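Local coordinates for protein thymidylate synthase (Enterobacteria phage T4, PDB 1TIS) that catalyses the methylation of dUMP to dTMP with 5,10-methylenetetrahydrofolate as donor, working as a homodimer in the synthesis of dTTP, at residues W36-V45 against I188-H196; D170-F181 against D208-Y219. All coordinates share one frame; numbering follows the deposited sequence.

Interaction 1: W36-V45 against I188-H196; sequences WDLTKGFPAV and IASYATLVH
Ile-188 lays its CG2 methyl over one face of the Trp-36 indole, a CH-pi contact with CG2 4.3 Å from the centroid of the six-membered ring and 21° off the ring normal. A beta-branched residue suits this place because its two arms serve different neighbours. With CG2 anti to the backbone N, that methyl meets Trp-36 and also Pro-43 CG, while the other arm ends in CD1, 4.0 Å from Val-45 CG2. One turn on, the helix offers Ala-192, small enough for the Phe-42 ring to come close: Phe-42 CE1 lies 4.1 Å from Ala-192 CB, and the ring edge is turned to His-196 and Thr-193. Leu-38 reaches the next turn, its CD2 in contact with Val-195 CG1 and, 3.4 Å away, with CE1 at the edge of the His-196 imidazole. His-196 ND1 donates to Ala-192 O (2.8 Å), which fixes the rotation of the imidazole. Ala-44 and Ala-189 meet through their CB atoms. The contact thus seats the end of strand 33-37 and the loop after it on helix 184-202. Trp-36 and Leu-38 also pack on strand 205-219, Phe-42 on Leu-240 and Leu-271, while Thr-193 faces helix 53-64.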
loop_
_atom_site.group_PDB
_atom_site.type_symbol
_atom_site.label_atom_id
_atom_site.label_comp_id
_atom_site.label_asym_id
_atom_site.label_seq_id
_atom_site.Cartn_x
_atom_site.Cartn_y
_atom_site.Cartn_z
ATOM N N TRP A 36 15.239 -5.839 -0.369
ATOM C CA TRP A 36 16.276 -6.618 0.313
ATOM C C TRP A 36 16.317 -8.031 -0.207
ATOM O O TRP A 36 15.256 -8.625 -0.375
ATOM C CB TRP A 36 16.057 -6.793 1.833
ATOM C CG TRP A 36 16.142 -5.535 2.661
ATOM C CD1 TRP A 36 17.333 -5.080 3.138
ATOM C CD2 TRP A 36 15.084 -4.724 2.930
ATOM N NE1 TRP A 36 17.033 -3.948 3.706
ATOM C CE2 TRP A 36 15.708 -3.692 3.608
ATOM C CE3 TRP A 36 13.726 -4.696 2.698
ATOM C CZ2 TRP A 36 14.955 -2.611 4.058
ATOM C CZ3 TRP A 36 12.991 -3.620 3.145
ATOM C CH2 TRP A 36 13.597 -2.582 3.820
ATOM N N ASP A 37 17.490 -8.611 -0.431
ATOM C CA ASP A 37 17.561 -10.004 -0.851
ATOM C C ASP A 37 17.869 -10.776 0.405
ATOM O O ASP A 37 18.991 -10.681 0.899
ATOM C CB ASP A 37 18.689 -10.280 -1.853
ATOM C CG ASP A 37 18.253 -10.164 -3.301
ATOM O OD1 ASP A 37 17.584 -11.099 -3.773
ATOM O OD2 ASP A 37 18.591 -9.155 -3.936
ATOM N N LEU A 38 16.944 -11.554 0.943
ATOM C CA LEU A 38 17.270 -12.312 2.138
ATOM C C LEU A 38 18.237 -13.458 1.845
ATOM O O LEU A 38 18.838 -14.035 2.768
ATOM C CB LEU A 38 16.003 -12.856 2.765
ATOM C CG LEU A 38 15.123 -11.826 3.457
ATOM C CD1 LEU A 38 14.323 -10.988 2.483
ATOM C CD2 LEU A 38 14.143 -12.573 4.301
ATOM N N THR A 39 18.369 -13.761 0.529
ATOM C CA THR A 39 19.279 -14.763 -0.026
ATOM C C THR A 39 20.712 -14.352 0.280
ATOM O O THR A 39 21.568 -15.188 0.586
ATOM C CB THR A 39 19.144 -14.921 -1.592
ATOM O OG1 THR A 39 18.308 -13.881 -2.131
ATOM C CG2 THR A 39 18.638 -16.317 -1.912
ATOM N N LYS A 40 20.969 -13.049 0.209
ATOM C CA LYS A 40 22.280 -12.558 0.526
ATOM C C LYS A 40 22.358 -12.117 1.995
ATOM O O LYS A 40 23.013 -11.125 2.352
ATOM C CB LYS A 40 22.594 -11.436 -0.466
ATOM C CG LYS A 40 23.829 -11.862 -1.241
ATOM C CD LYS A 40 25.035 -11.923 -0.280
ATOM C CE LYS A 40 26.141 -12.875 -0.723
ATOM N NZ LYS A 40 25.742 -14.267 -0.600
ATOM N N GLY A 41 21.679 -12.867 2.870
ATOM C CA GLY A 41 21.768 -12.621 4.290
ATOM C C GLY A 41 20.506 -12.040 4.895
ATOM O O GLY A 41 19.581 -11.571 4.219
ATOM N N PHE A 42 20.484 -12.074 6.224
ATOM C CA PHE A 42 19.327 -11.608 6.960
ATOM C C PHE A 42 19.376 -10.107 7.156
ATOM O O PHE A 42 20.130 -9.683 8.027
ATOM C CB PHE A 42 19.328 -12.360 8.285
ATOM C CG PHE A 42 18.241 -12.008 9.264
ATOM C CD1 PHE A 42 16.962 -12.480 9.067
ATOM C CD2 PHE A 42 18.567 -11.230 10.343
ATOM C CE1 PHE A 42 15.980 -12.165 9.975
ATOM C CE2 PHE A 42 17.591 -10.918 11.245
ATOM C CZ PHE A 42 16.304 -11.381 11.066
ATOM N N PRO A 43 18.604 -9.236 6.516
ATOM C CA PRO A 43 18.859 -7.815 6.522
ATOM C C PRO A 43 18.800 -7.113 7.878
ATOM O O PRO A 43 19.220 -5.955 7.894
ATOM C CB PRO A 43 17.846 -7.296 5.549
ATOM C CG PRO A 43 16.622 -8.117 5.873
ATOM C CD PRO A 43 17.265 -9.499 5.986
ATOM N N ALA A 44 18.383 -7.678 9.029
ATOM C CA ALA A 44 18.193 -6.850 10.231
ATOM C C ALA A 44 19.439 -6.221 10.831
ATOM O O ALA A 44 20.266 -6.774 11.565
ATOM C CB ALA A 44 17.542 -7.605 11.367
ATOM N N VAL A 45 19.468 -4.962 10.425
ATOM C CA VAL A 45 20.508 -4.013 10.744
ATOM C C VAL A 45 20.492 -3.817 12.266
ATOM O O VAL A 45 19.469 -3.471 12.864
ATOM C CB VAL A 45 20.238 -2.663 9.991
ATOM C CG1 VAL A 45 21.615 -2.042 9.760
ATOM C CG2 VAL A 45 19.503 -2.795 8.652
ATOM N N ILE A 188 11.865 -3.803 9.634
ATOM C CA ILE A 188 12.629 -4.574 8.665
ATOM C C ILE A 188 12.596 -6.019 9.208
ATOM O O ILE A 188 12.060 -6.941 8.584
ATOM C CB ILE A 188 14.119 -3.996 8.586
ATOM C CG1 ILE A 188 14.238 -2.494 8.184
ATOM C CG2 ILE A 188 14.823 -4.767 7.475
ATOM C CD1 ILE A 188 15.656 -1.842 8.153
ATOM N N ALA A 189 13.070 -6.201 10.457
ATOM C CA ALA A 189 13.125 -7.505 11.103
ATOM C C ALA A 189 11.737 -8.176 11.136
ATOM O O ALA A 189 11.657 -9.253 10.533
ATOM C CB ALA A 189 13.697 -7.352 12.539
ATOM N N SER A 190 10.624 -7.635 11.699
ATOM C CA SER A 190 9.321 -8.293 11.746
ATOM C C SER A 190 8.864 -8.910 10.442
ATOM O O SER A 190 8.578 -10.115 10.450
ATOM C CB SER A 190 8.277 -7.304 12.216
ATOM O OG SER A 190 7.620 -7.692 13.430
ATOM N N TYR A 191 8.808 -8.233 9.292
ATOM C CA TYR A 191 8.395 -8.946 8.095
ATOM C C TYR A 191 9.498 -9.854 7.547
ATOM O O TYR A 191 9.169 -10.858 6.914
ATOM C CB TYR A 191 7.964 -7.962 7.044
ATOM C CG TYR A 191 6.628 -7.316 7.371
ATOM C CD1 TYR A 191 5.436 -8.008 7.251
ATOM C CD2 TYR A 191 6.611 -6.019 7.822
ATOM C CE1 TYR A 191 4.235 -7.395 7.600
ATOM C CE2 TYR A 191 5.411 -5.408 8.167
ATOM C CZ TYR A 191 4.220 -6.090 8.060
ATOM O OH TYR A 191 3.060 -5.453 8.462
ATOM N N ALA A 192 10.808 -9.597 7.739
ATOM C CA ALA A 192 11.902 -10.507 7.367
ATOM C C ALA A 192 11.668 -11.885 7.984
ATOM O O ALA A 192 11.785 -12.924 7.308
ATOM C CB ALA A 192 13.209 -9.993 7.905
ATOM N N THR A 193 11.316 -11.904 9.288
ATOM C CA THR A 193 10.963 -13.121 9.991
ATOM C C THR A 193 9.651 -13.558 9.356
ATOM O O THR A 193 9.657 -14.713 8.913
ATOM C CB THR A 193 10.810 -12.858 11.494
ATOM O OG1 THR A 193 11.976 -12.161 11.914
ATOM C CG2 THR A 193 10.754 -14.121 12.331
ATOM N N LEU A 194 8.569 -12.770 9.157
ATOM C CA LEU A 194 7.359 -13.270 8.465
ATOM C C LEU A 194 7.575 -13.898 7.087
ATOM O O LEU A 194 6.880 -14.865 6.747
ATOM C CB LEU A 194 6.298 -12.189 8.222
ATOM C CG LEU A 194 4.865 -12.276 8.816
ATOM C CD1 LEU A 194 3.892 -11.877 7.722
ATOM C CD2 LEU A 194 4.492 -13.669 9.280
ATOM N N VAL A 195 8.519 -13.467 6.236
ATOM C CA VAL A 195 8.694 -14.162 4.967
ATOM C C VAL A 195 9.465 -15.431 5.268
ATOM O O VAL A 195 9.425 -16.372 4.490
ATOM C CB VAL A 195 9.416 -13.236 3.969
ATOM C CG1 VAL A 195 10.746 -12.883 4.496
ATOM C CG2 VAL A 195 9.641 -13.926 2.631
ATOM N N HIS A 196 10.182 -15.537 6.380
ATOM C CA HIS A 196 10.805 -16.808 6.746
ATOM C C HIS A 196 9.819 -17.893 7.174
ATOM O O HIS A 196 9.816 -19.020 6.672
ATOM C CB HIS A 196 11.805 -16.595 7.880
ATOM C CG HIS A 196 13.141 -16.239 7.289
ATOM N ND1 HIS A 196 13.505 -15.068 6.813
ATOM C CD2 HIS A 196 14.166 -17.139 7.111
ATOM C CE1 HIS A 196 14.708 -15.222 6.344
ATOM N NE2 HIS A 196 15.098 -16.461 6.524
#

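Interaction 2: D170-F181 against D208-Y219; sequences DLQWYQRSVDVF and DLIFSGGNTHIY. With PO4 (phosphate ion), chain B.
From Asp-170 beside Asp-208 to Asp-179 beside His-217 the chains run parallel, residue beside residue; the axes of strands 170-175 and 208-213 come within 4.7 Å and are inclined at 16°, before both chains turn a corner, at Arg-176 and Ser-177 and at Gly-214 and Asn-215. They are the neighbouring strands of a beta-alpha-beta crossover whose helix is 184-202. Gly-214 suits the corner because, at its backbone angles, a side chain would run straight into Arg-176 O. Trp-173 and Phe-211 share the helix-facing side of the sheet: their planes are 45° apart, and Phe-211 CB sits over the face of the five-membered ring of Trp-173, 4.1 Å from its centroid. Val-178 CG2 then fills in at the edge of Phe-211, against CZ (3.7 Å). On the other side, Gln-172, Tyr-174, Ile-210 and Ser-212 look toward the dimer partner, and Gln-172 NE2 donates to Gly-213 O of the second subunit. At the corner and beyond it, Arg-176 to Asp-179 and His-217 to Tyr-219 probably line the dUMP site, as in related thymidylate synthases, which the two subunits share. Asp-179 OD2 meets the Tyr-219 ring at its edge, near CE2, with the carboxylate nearly perpendicular to the ring. Arg-176, its chain bent at chi3 (62°), brings a charged guanidinium to a phosphate ion also held by Arg-137 of the second subunit; Arg-176 NH2 donates to phosphate O4 at 2.8 Å, near the guanidinium plane.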
loop_
_atom_site.group_PDB
_atom_site.type_symbol
_atom_site.label_atom_id
_atom_site.label_comp_id
_atom_site.label_asym_id
_atom_site.label_seq_id
_atom_site.Cartn_x
_atom_site.Cartn_y
_atom_site.Cartn_z
ATOM N N ASP A 170 8.013 -13.462 -1.838
ATOM C CA ASP A 170 8.452 -12.101 -1.667
ATOM C C ASP A 170 7.393 -11.406 -0.830
ATOM O O ASP A 170 6.226 -11.795 -0.993
ATOM C CB ASP A 170 8.586 -11.441 -3.037
ATOM C CG ASP A 170 9.466 -12.139 -4.081
ATOM O OD1 ASP A 170 10.501 -12.722 -3.750
ATOM O OD2 ASP A 170 9.107 -12.072 -5.254
ATOM N N LEU A 171 7.708 -10.455 0.064
ATOM C CA LEU A 171 6.665 -9.764 0.789
ATOM C C LEU A 171 6.888 -8.284 0.626
ATOM O O LEU A 171 8.035 -7.843 0.565
ATOM C CB LEU A 171 6.684 -10.066 2.297
ATOM C CG LEU A 171 5.530 -9.457 3.148
ATOM C CD1 LEU A 171 5.307 -10.368 4.321
ATOM C CD2 LEU A 171 5.827 -8.055 3.647
ATOM N N GLN A 172 5.851 -7.458 0.617
ATOM C CA GLN A 172 6.005 -6.004 0.559
ATOM C C GLN A 172 5.004 -5.288 1.475
ATOM O O GLN A 172 3.802 -5.421 1.316
ATOM C CB GLN A 172 5.829 -5.535 -0.897
ATOM C CG GLN A 172 5.668 -4.046 -0.957
ATOM C CD GLN A 172 5.599 -3.551 -2.356
ATOM O OE1 GLN A 172 6.390 -2.684 -2.676
ATOM N NE2 GLN A 172 4.768 -4.037 -3.256
ATOM N N TRP A 173 5.437 -4.480 2.399
ATOM C CA TRP A 173 4.537 -3.788 3.297
ATOM C C TRP A 173 4.389 -2.359 2.877
ATOM O O TRP A 173 5.235 -1.798 2.145
ATOM C CB TRP A 173 5.017 -3.799 4.783
ATOM C CG TRP A 173 6.508 -3.885 5.068
ATOM C CD1 TRP A 173 7.394 -4.776 4.475
ATOM C CD2 TRP A 173 7.150 -3.048 5.900
ATOM N NE1 TRP A 173 8.597 -4.485 4.916
ATOM C CE2 TRP A 173 8.483 -3.459 5.766
ATOM C CE3 TRP A 173 6.744 -2.027 6.703
ATOM C CZ2 TRP A 173 9.496 -2.844 6.444
ATOM C CZ3 TRP A 173 7.760 -1.403 7.387
ATOM C CH2 TRP A 173 9.104 -1.800 7.259
ATOM N N TYR A 174 3.276 -1.788 3.302
ATOM C CA TYR A 174 3.135 -0.343 3.141
ATOM C C TYR A 174 3.029 0.193 4.573
ATOM O O TYR A 174 2.339 -0.398 5.413
ATOM C CB TYR A 174 1.900 -0.044 2.331
ATOM C CG TYR A 174 1.728 1.417 2.040
ATOM C CD1 TYR A 174 1.300 2.283 3.038
ATOM C CD2 TYR A 174 1.990 1.850 0.764
ATOM C CE1 TYR A 174 1.132 3.619 2.756
ATOM C CE2 TYR A 174 1.812 3.182 0.473
ATOM C CZ TYR A 174 1.387 4.035 1.471
ATOM O OH TYR A 174 1.188 5.339 1.159
ATOM N N GLN A 175 3.758 1.240 4.915
ATOM C CA GLN A 175 3.713 1.785 6.266
ATOM C C GLN A 175 3.345 3.246 6.121
ATOM O O GLN A 175 3.918 3.976 5.304
ATOM C CB GLN A 175 5.061 1.652 6.926
ATOM C CG GLN A 175 5.118 2.226 8.312
ATOM C CD GLN A 175 5.500 1.184 9.333
ATOM O OE1 GLN A 175 4.674 0.744 10.135
ATOM N NE2 GLN A 175 6.712 0.670 9.359
ATOM N N ARG A 176 2.364 3.658 6.902
ATOM C CA ARG A 176 1.828 4.997 6.897
ATOM C C ARG A 176 2.819 6.057 7.346
ATOM O O ARG A 176 2.969 7.081 6.662
ATOM C CB ARG A 176 0.627 5.047 7.805
ATOM C CG ARG A 176 -0.226 6.255 7.561
ATOM C CD ARG A 176 -1.263 6.316 8.628
ATOM N NE ARG A 176 -0.753 6.458 9.974
ATOM C CZ ARG A 176 -1.122 5.564 10.878
ATOM N NH1 ARG A 176 -1.935 4.552 10.555
ATOM N NH2 ARG A 176 -0.687 5.676 12.120
ATOM N N SER A 177 3.444 5.884 8.515
ATOM C CA SER A 177 4.423 6.853 8.997
ATOM C C SER A 177 5.541 5.991 9.572
ATOM O O SER A 177 5.250 4.932 10.155
ATOM C CB SER A 177 3.797 7.757 10.088
ATOM O OG SER A 177 4.260 9.117 10.050
ATOM N N VAL A 178 6.810 6.355 9.355
ATOM C CA VAL A 178 7.887 5.580 9.927
ATOM C C VAL A 178 8.852 6.472 10.642
ATOM O O VAL A 178 9.089 7.604 10.222
ATOM C CB VAL A 178 8.755 4.829 8.929
ATOM C CG1 VAL A 178 8.785 3.430 9.531
ATOM C CG2 VAL A 178 8.300 4.884 7.470
ATOM N N ASP A 179 9.427 6.000 11.733
ATOM C CA ASP A 179 10.451 6.752 12.434
ATOM C C ASP A 179 11.742 6.092 11.993
ATOM O O ASP A 179 12.171 5.167 12.685
ATOM C CB ASP A 179 10.264 6.612 13.967
ATOM C CG ASP A 179 11.238 7.427 14.827
ATOM O OD1 ASP A 179 12.339 7.751 14.352
ATOM O OD2 ASP A 179 10.880 7.736 15.978
ATOM N N VAL A 180 12.414 6.499 10.927
ATOM C CA VAL A 180 13.634 5.796 10.505
ATOM C C VAL A 180 14.673 5.659 11.595
ATOM O O VAL A 180 15.225 4.587 11.708
ATOM C CB VAL A 180 14.320 6.475 9.370
ATOM C CG1 VAL A 180 15.289 5.524 8.772
ATOM C CG2 VAL A 180 13.359 6.780 8.270
ATOM N N PHE A 181 14.840 6.674 12.455
ATOM C CA PHE A 181 15.763 6.685 13.591
ATOM C C PHE A 181 15.476 5.423 14.422
ATOM O O PHE A 181 16.270 4.479 14.482
ATOM C CB PHE A 181 15.465 8.009 14.335
ATOM C CG PHE A 181 16.411 8.786 15.278
ATOM C CD1 PHE A 181 17.615 8.302 15.783
ATOM C CD2 PHE A 181 16.004 10.077 15.653
ATOM C CE1 PHE A 181 18.373 9.113 16.622
ATOM C CE2 PHE A 181 16.777 10.874 16.489
ATOM C CZ PHE A 181 17.970 10.396 16.977
ATOM N N ASP A 208 12.701 -11.857 -1.763
ATOM C CA ASP A 208 13.090 -10.481 -1.556
ATOM C C ASP A 208 12.124 -9.809 -0.620
ATOM O O ASP A 208 10.962 -10.248 -0.554
ATOM C CB ASP A 208 13.083 -9.721 -2.861
ATOM C CG ASP A 208 14.081 -10.162 -3.928
ATOM O OD1 ASP A 208 14.636 -11.271 -3.876
ATOM O OD2 ASP A 208 14.289 -9.364 -4.838
ATOM N N LEU A 209 12.560 -8.728 0.046
ATOM C CA LEU A 209 11.735 -7.995 0.992
ATOM C C LEU A 209 11.647 -6.578 0.490
ATOM O O LEU A 209 12.709 -5.986 0.380
ATOM C CB LEU A 209 12.372 -8.035 2.369
ATOM C CG LEU A 209 11.593 -7.496 3.533
ATOM C CD1 LEU A 209 10.355 -8.331 3.826
ATOM C CD2 LEU A 209 12.530 -7.481 4.733
ATOM N N ILE A 210 10.482 -5.989 0.185
ATOM C CA ILE A 210 10.351 -4.637 -0.366
ATOM C C ILE A 210 9.527 -3.824 0.583
ATOM O O ILE A 210 8.602 -4.357 1.167
ATOM C CB ILE A 210 9.636 -4.661 -1.701
ATOM C CG1 ILE A 210 10.152 -5.744 -2.608
ATOM C CG2 ILE A 210 9.900 -3.362 -2.402
ATOM C CD1 ILE A 210 9.175 -5.851 -3.791
ATOM N N PHE A 211 9.730 -2.538 0.740
ATOM C CA PHE A 211 9.010 -1.752 1.740
ATOM C C PHE A 211 8.528 -0.476 1.091
ATOM O O PHE A 211 9.402 0.222 0.549
ATOM C CB PHE A 211 9.944 -1.409 2.926
ATOM C CG PHE A 211 9.693 -0.087 3.647
ATOM C CD1 PHE A 211 8.620 0.075 4.493
ATOM C CD2 PHE A 211 10.552 0.966 3.435
ATOM C CE1 PHE A 211 8.404 1.287 5.122
ATOM C CE2 PHE A 211 10.337 2.176 4.061
ATOM C CZ PHE A 211 9.262 2.340 4.911
ATOM N N SER A 212 7.230 -0.151 1.213
ATOM C CA SER A 212 6.746 1.073 0.619
ATOM C C SER A 212 6.490 2.058 1.737
ATOM O O SER A 212 5.893 1.724 2.770
ATOM C CB SER A 212 5.504 0.765 -0.152
ATOM O OG SER A 212 5.725 -0.258 -1.119
ATOM N N GLY A 213 6.912 3.294 1.572
ATOM C CA GLY A 213 6.798 4.245 2.654
ATOM C C GLY A 213 5.862 5.384 2.324
ATOM O O GLY A 213 5.688 5.803 1.170
ATOM N N GLY A 214 5.251 5.789 3.416
ATOM C CA GLY A 214 4.430 6.954 3.378
ATOM C C GLY A 214 5.235 8.085 3.992
ATOM O O GLY A 214 6.231 8.560 3.424
ATOM N N ASN A 215 4.868 8.562 5.163
ATOM C CA ASN A 215 5.677 9.609 5.739
ATOM C C ASN A 215 6.852 9.091 6.550
ATOM O O ASN A 215 6.778 8.878 7.775
ATOM C CB ASN A 215 4.809 10.449 6.592
ATOM C CG ASN A 215 5.425 11.793 6.849
ATOM O OD1 ASN A 215 4.933 12.811 6.376
ATOM N ND2 ASN A 215 6.500 11.870 7.612
ATOM N N THR A 216 7.943 8.910 5.818
ATOM C CA THR A 216 9.276 8.573 6.340
ATOM C C THR A 216 9.863 9.856 6.960
ATOM O O THR A 216 10.084 10.906 6.344
ATOM C CB THR A 216 10.143 8.053 5.170
ATOM O OG1 THR A 216 9.587 6.801 4.768
ATOM C CG2 THR A 216 11.588 7.862 5.542
ATOM N N HIS A 217 10.104 9.786 8.250
ATOM C CA HIS A 217 10.516 10.955 8.945
ATOM C C HIS A 217 11.598 10.643 9.969
ATOM O O HIS A 217 11.673 9.516 10.492
ATOM C CB HIS A 217 9.236 11.523 9.539
ATOM C CG HIS A 217 8.416 10.726 10.564
ATOM N ND1 HIS A 217 8.748 10.015 11.647
ATOM C CD2 HIS A 217 7.046 10.700 10.510
ATOM C CE1 HIS A 217 7.661 9.583 12.238
ATOM N NE2 HIS A 217 6.648 10.006 11.532
ATOM N N ILE A 218 12.422 11.649 10.253
ATOM C CA ILE A 218 13.475 11.612 11.247
ATOM C C ILE A 218 13.081 12.761 12.164
ATOM O O ILE A 218 12.798 13.846 11.643
ATOM C CB ILE A 218 14.810 11.915 10.594
ATOM C CG1 ILE A 218 15.161 10.941 9.489
ATOM C CG2 ILE A 218 15.838 11.885 11.707
ATOM C CD1 ILE A 218 16.467 11.365 8.807
ATOM N N TYR A 219 13.063 12.602 13.491
ATOM C CA TYR A 219 12.591 13.687 14.378
ATOM C C TYR A 219 13.693 14.697 14.595
ATOM O O TYR A 219 14.862 14.286 14.583
ATOM C CB TYR A 219 12.151 13.172 15.779
ATOM C CG TYR A 219 10.808 12.429 15.796
ATOM C CD1 TYR A 219 9.648 13.084 15.424
ATOM C CD2 TYR A 219 10.755 11.091 16.125
ATOM C CE1 TYR A 219 8.451 12.411 15.366
ATOM C CE2 TYR A 219 9.554 10.421 16.069
ATOM C CZ TYR A 219 8.412 11.077 15.683
ATOM O OH TYR A 219 7.230 10.364 15.551
HETATM P P PO4 B . 0.805 8.503 13.591
HETATM O O1 PO4 B . 0.613 9.445 14.882
HETATM O O2 PO4 B . 2.225 8.665 13.177
HETATM O O3 PO4 B . -0.181 9.060 12.627
HETATM O O4 PO4 B . 0.482 7.191 14.176
#

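How the interactions relate
Along the chain the four segments alternate. Residues 36-45 come first, and interaction 1 closes a long loop back to them from helix 184-202. Segment 170-181 lies inside that loop, yet its partner, 208-219, comes after the helix, so interactions 1 and 2 cross. Interaction 2 closes the shorter loop, which holds the whole of helix 184-202. Strand 33-37 runs antiparallel to strand 205-219, with a probable hydrogen bond from Trp-36 N to Leu-209 O, and Tyr-191 of the helix stacks on Trp-173. Together the contacts tie the N-terminal part of the sheet to the beta-alpha-beta unit leading to the probable dUMP site.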